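Local coordinates for protein uncharacterized sugar kinase PH1459 (Pyrococcus horikoshii, PDB 3EWM) that binds ATP and probably phosphorylates a sugar, perhaps fructose, as a carbohydrate kinase of the PfkB family, at residues D105-A108 against Y109-M112; D166-R169 against G170-E173. One frame throughout, in Å; residues are numbered along the deposited sequence.

How the contacts relate
From the N terminus, contact 1 comes first, a short turn of residues 105-112 in the loop that leaves strand 100-103, the edge of the small four-stranded sheet, and heads for helix 119-124. Contact 2 follows in series, with neither nesting nor crossing: residues 166-173 turn the chain from the loop after strand 156-160 into helix 172-185. Each closes only a local turn. The centres of contact 1 and contact 2 are about 17 Å apart; the nearest atoms of contact 1 and contact 2 are about 5 Å apart, without touching. The loop between strand 127-131 and helix 140-151 joins them: its Arg-137 makes a salt bridge to Asp-105 of contact 1 and a hydrogen bond to Leu-167 O of contact 2.

Contact 1 of 2, residues D105-A108 against Y109-M112; sequences DDVA and YFNM
Val-107 CG2 rests over one face of the Tyr-109 ring, 3.9 Å from its centroid, a CH-pi contact displaced toward Tyr-109 CE2. The Tyr-109 ring is folded back between its own backbone N and carbonyl carbon (chi1 67°), which sets it beside Val-107. Tyr-109 CE1 in turn stands 3.3 Å above the middle of the Phe-110 ring, whose edge meets the carbonyl oxygen of Asp-105, with Phe-110 CD2 3.0 Å from Asp-105 O. Val-107, Tyr-109 and Phe-110 are thus the buried, closely packed part. Replacing Phe-110 with an alanine would remove this ring and would probably leave Tyr-109 CE1 facing a gap. The backbone makes a 3-10 turn here, with Phe-110 N bonded to Val-107 O at 3.2 Å and Asn-111 N to Ala-108 O at 2.9 Å. Just ahead, an inverse gamma turn centred on Asp-106 brings the chain off strand 100-103 of the small sheet, the lid in PfkB kinases. By contrast, Asp-105 and Asn-111 are partly exposed and turn their polar ends to partners outside the turn: Asp-105 OD2 pairs with Arg-137, and Asn-111 ND2 bonds to Asp-82.

Contact 2 of 2, residues D166-R169 against G170-E173; sequences DLWR and GQEE
Gln-171 lays its amide obliquely against the indole of Trp-168, Gln-171 CD reaching to 3.6 Å from Trp-168 CE3, with the amide and ring planes 51° apart. Its CG sits between the backbone N and the carbonyl carbon (chi1 55°) and the chain then runs extended, which carries the amide back over the turn instead of out along the helix. On the way, Gln-171 CG passes 3.3 Å from Trp-168 O. That same oxygen accepts the backbone N-H of Gln-171 at 3.0 Å and so closes a type II beta turn from Trp-168 to Gln-171. Gly-170 takes the third place of the turn with a positive phi of 81°, a conformation that suits glycine. Gln-171 itself is the N-cap of helix 172-185, and the indole of Trp-168 continues the packing onto Met-175 and Val-178 of that helix.

Arg-169 meets the other half mainly through its backbone and CB. Its side chain bends at chi3, bringing the guanidinium over Asp-166 CA; NH2 and Asp-166 OD1 pair by charge alone, with no N-H aimed at the oxygen. Beside it, Glu-172 bends back so that OE2 takes the Gly-170 N-H at 2.9 Å, met from above the carboxylate plane.

A water bridges the two halves: it accepts from Gln-171 NE2 at 2.8 Å and donates to Arg-169 O at 2.7 Å and to Leu-167 O. With the N-H groups of NE2 taken up by the water and Ala-136 O, and Leu-167 O only weakly engaged, the amide's rotation is probably well defined, tying the helix start to the loop at Ala-136 mainly through a neutral amide-to-carbonyl bond, with a weaker one to OE1 from Arg-141 of helix 140-151.

Contact 1 of 2, residues D105-A108 against Y109-M112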
loop_
_atom_site.group_PDB
_atom_site.type_symbol
_atom_site.label_atom_id
_atom_site.label_comp_id
_atom_site.label_asym_id
_atom_site.label_seq_id
_atom_site.Cartn_x
_atom_site.Cartn_y
_atom_site.Cartn_z
ATOM N N ASP A 105 -0.920 7.443 1.804
ATOM C CA ASP A 105 -1.607 8.393 2.653
ATOM C C ASP A 105 -3.117 8.343 2.489
ATOM O O ASP A 105 -3.838 8.761 3.370
ATOM C CB ASP A 105 -1.069 9.813 2.457
ATOM C CG ASP A 105 -1.420 10.386 1.104
ATOM O OD1 ASP A 105 -1.497 9.617 0.123
ATOM O OD2 ASP A 105 -1.614 11.616 1.020
ATOM N N ASP A 106 -3.635 7.845 1.376
ATOM C CA ASP A 106 -5.083 7.859 1.327
ATOM C C ASP A 106 -5.582 6.541 1.824
ATOM O O ASP A 106 -5.989 5.672 1.038
ATOM C CB ASP A 106 -5.667 8.209 -0.029
ATOM C CG ASP A 106 -6.846 9.138 0.114
ATOM O OD1 ASP A 106 -6.726 10.316 -0.303
ATOM O OD2 ASP A 106 -7.855 8.722 0.727
ATOM N N VAL A 107 -5.509 6.413 3.143
ATOM C CA VAL A 107 -5.767 5.175 3.830
ATOM C C VAL A 107 -6.651 5.475 5.038
ATOM O O VAL A 107 -6.869 6.637 5.395
ATOM C CB VAL A 107 -4.450 4.499 4.293
ATOM C CG1 VAL A 107 -3.634 3.985 3.077
ATOM C CG2 VAL A 107 -3.629 5.462 5.159
ATOM N N ALA A 108 -7.126 4.410 5.669
ATOM C CA ALA A 108 -8.212 4.494 6.622
ATOM C C ALA A 108 -7.866 5.317 7.853
ATOM O O ALA A 108 -8.720 6.074 8.338
ATOM C CB ALA A 108 -8.655 3.107 7.020
ATOM N N TYR A 109 -6.625 5.206 8.350
ATOM C CA TYR A 109 -6.300 5.872 9.624
ATOM C C TYR A 109 -6.250 7.388 9.495
ATOM O O TYR A 109 -6.344 8.101 10.506
ATOM C CB TYR A 109 -5.020 5.314 10.285
ATOM C CG TYR A 109 -3.753 5.599 9.536
ATOM C CD1 TYR A 109 -3.175 6.869 9.552
ATOM C CD2 TYR A 109 -3.112 4.581 8.826
ATOM C CE1 TYR A 109 -1.992 7.130 8.883
ATOM C CE2 TYR A 109 -1.945 4.835 8.133
ATOM C CZ TYR A 109 -1.394 6.113 8.160
ATOM O OH TYR A 109 -0.247 6.359 7.450
ATOM N N PHE A 110 -6.135 7.865 8.256
ATOM C CA PHE A 110 -6.166 9.296 7.939
ATOM C C PHE A 110 -7.589 9.804 7.696
ATOM O O PHE A 110 -7.799 11.005 7.525
ATOM C CB PHE A 110 -5.301 9.604 6.716
ATOM C CG PHE A 110 -3.834 9.778 7.008
ATOM C CD1 PHE A 110 -3.402 10.575 8.064
ATOM C CD2 PHE A 110 -2.875 9.181 6.183
ATOM C CE1 PHE A 110 -2.056 10.768 8.311
ATOM C CE2 PHE A 110 -1.504 9.388 6.417
ATOM C CZ PHE A 110 -1.100 10.177 7.479
ATOM N N ASN A 111 -8.561 8.895 7.756
ATOM C CA ASN A 111 -9.966 9.200 7.494
ATOM C C ASN A 111 -10.875 9.179 8.747
ATOM O O ASN A 111 -12.065 8.873 8.651
ATOM C CB ASN A 111 -10.498 8.196 6.460
ATOM C CG ASN A 111 -11.696 8.715 5.692
ATOM O OD1 ASN A 111 -11.822 9.921 5.443
ATOM N ND2 ASN A 111 -12.563 7.800 5.272
HETATM N N MSE A 112 -10.325 9.502 9.920
HETATM C CA MSE A 112 -11.119 9.503 11.146
HETATM C C MSE A 112 -11.952 10.758 11.263
HETATM O O MSE A 112 -11.468 11.858 11.046
HETATM C CB MSE A 112 -10.227 9.357 12.379
HETATM C CG MSE A 112 -9.759 7.937 12.579
HETATM SE SE MSE A 112 -8.851 7.724 14.282
HETATM C CE MSE A 112 -7.162 8.213 13.599
#

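Contact 2 of 2, residues D166-R169 against G170-E173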
loop_
_atom_site.group_PDB
_atom_site.type_symbol
_atom_site.label_atom_id
_atom_site.label_comp_id
_atom_site.label_asym_id
_atom_site.label_seq_id
_atom_site.Cartn_x
_atom_site.Cartn_y
_atom_site.Cartn_z
ATOM N N ASP A 166 8.542 14.185 5.091
ATOM C CA ASP A 166 7.987 13.741 3.820
ATOM C C ASP A 166 6.466 13.727 3.829
ATOM O O ASP A 166 5.841 13.817 2.773
ATOM C CB ASP A 166 8.531 12.356 3.437
ATOM C CG ASP A 166 10.006 12.391 3.063
ATOM O OD1 ASP A 166 10.558 13.506 2.859
ATOM O OD2 ASP A 166 10.614 11.297 2.982
ATOM N N LEU A 167 5.876 13.639 5.014
ATOM C CA LEU A 167 4.422 13.617 5.126
ATOM C C LEU A 167 3.811 15.004 5.069
ATOM O O LEU A 167 2.591 15.146 5.028
ATOM C CB LEU A 167 3.972 12.901 6.401
ATOM C CG LEU A 167 4.352 11.424 6.528
ATOM C CD1 LEU A 167 3.617 10.826 7.727
ATOM C CD2 LEU A 167 4.021 10.660 5.268
ATOM N N TRP A 168 4.662 16.020 5.063
ATOM C CA TRP A 168 4.175 17.389 5.113
ATOM C C TRP A 168 4.624 18.255 3.953
ATOM O O TRP A 168 4.564 19.480 4.044
ATOM C CB TRP A 168 4.623 18.045 6.408
ATOM C CG TRP A 168 4.089 17.398 7.619
ATOM C CD1 TRP A 168 4.680 16.409 8.352
ATOM C CD2 TRP A 168 2.856 17.706 8.270
ATOM N NE1 TRP A 168 3.887 16.085 9.426
ATOM C CE2 TRP A 168 2.758 16.863 9.393
ATOM C CE3 TRP A 168 1.821 18.618 8.010
ATOM C CZ2 TRP A 168 1.673 16.911 10.268
ATOM C CZ3 TRP A 168 0.739 18.662 8.877
ATOM C CH2 TRP A 168 0.678 17.815 9.994
ATOM N N ARG A 169 5.076 17.655 2.863
ATOM C CA ARG A 169 5.540 18.508 1.769
ATOM C C ARG A 169 4.376 19.293 1.155
ATOM O O ARG A 169 3.269 18.764 0.981
ATOM C CB ARG A 169 6.412 17.771 0.740
ATOM C CG ARG A 169 5.856 16.493 0.201
ATOM C CD ARG A 169 6.665 16.024 -1.024
ATOM N NE ARG A 169 7.846 15.209 -0.700
ATOM C CZ ARG A 169 7.813 13.961 -0.218
ATOM N NH1 ARG A 169 6.652 13.368 0.050
ATOM N NH2 ARG A 169 8.950 13.303 0.009
ATOM N N GLY A 170 4.632 20.571 0.881
ATOM C CA GLY A 170 3.603 21.490 0.416
ATOM C C GLY A 170 2.741 22.064 1.534
ATOM O O GLY A 170 1.902 22.940 1.288
ATOM N N GLN A 171 2.920 21.575 2.761
ATOM C CA GLN A 171 2.130 22.074 3.892
ATOM C C GLN A 171 2.976 22.288 5.146
ATOM O O GLN A 171 2.521 22.112 6.290
ATOM C CB GLN A 171 0.927 21.170 4.168
ATOM C CG GLN A 171 1.288 19.717 4.392
ATOM C CD GLN A 171 0.113 18.869 4.840
ATOM O OE1 GLN A 171 -0.889 19.372 5.373
ATOM N NE2 GLN A 171 0.237 17.567 4.645
ATOM N N GLU A 172 4.208 22.705 4.909
ATOM C CA GLU A 172 5.179 22.902 5.964
ATOM C C GLU A 172 4.708 23.946 6.968
ATOM O O GLU A 172 5.012 23.847 8.144
ATOM C CB GLU A 172 6.541 23.270 5.366
ATOM C CG GLU A 172 7.075 22.237 4.358
ATOM C CD GLU A 172 6.573 22.441 2.924
ATOM O OE1 GLU A 172 5.712 23.323 2.688
ATOM O OE2 GLU A 172 7.047 21.704 2.024
ATOM N N GLU A 173 3.941 24.930 6.504
ATOM C CA GLU A 173 3.404 25.954 7.403
ATOM C C GLU A 173 2.269 25.394 8.253
ATOM O O GLU A 173 2.175 25.691 9.441
ATOM C CB GLU A 173 2.966 27.208 6.638
ATOM C CG GLU A 173 4.138 27.956 6.013
ATOM C CD GLU A 173 3.747 29.285 5.387
ATOM O OE1 GLU A 173 2.560 29.459 5.018
ATOM O OE2 GLU A 173 4.642 30.155 5.261
HETATM O O HOH W 1 1.903 16.909 2.459
#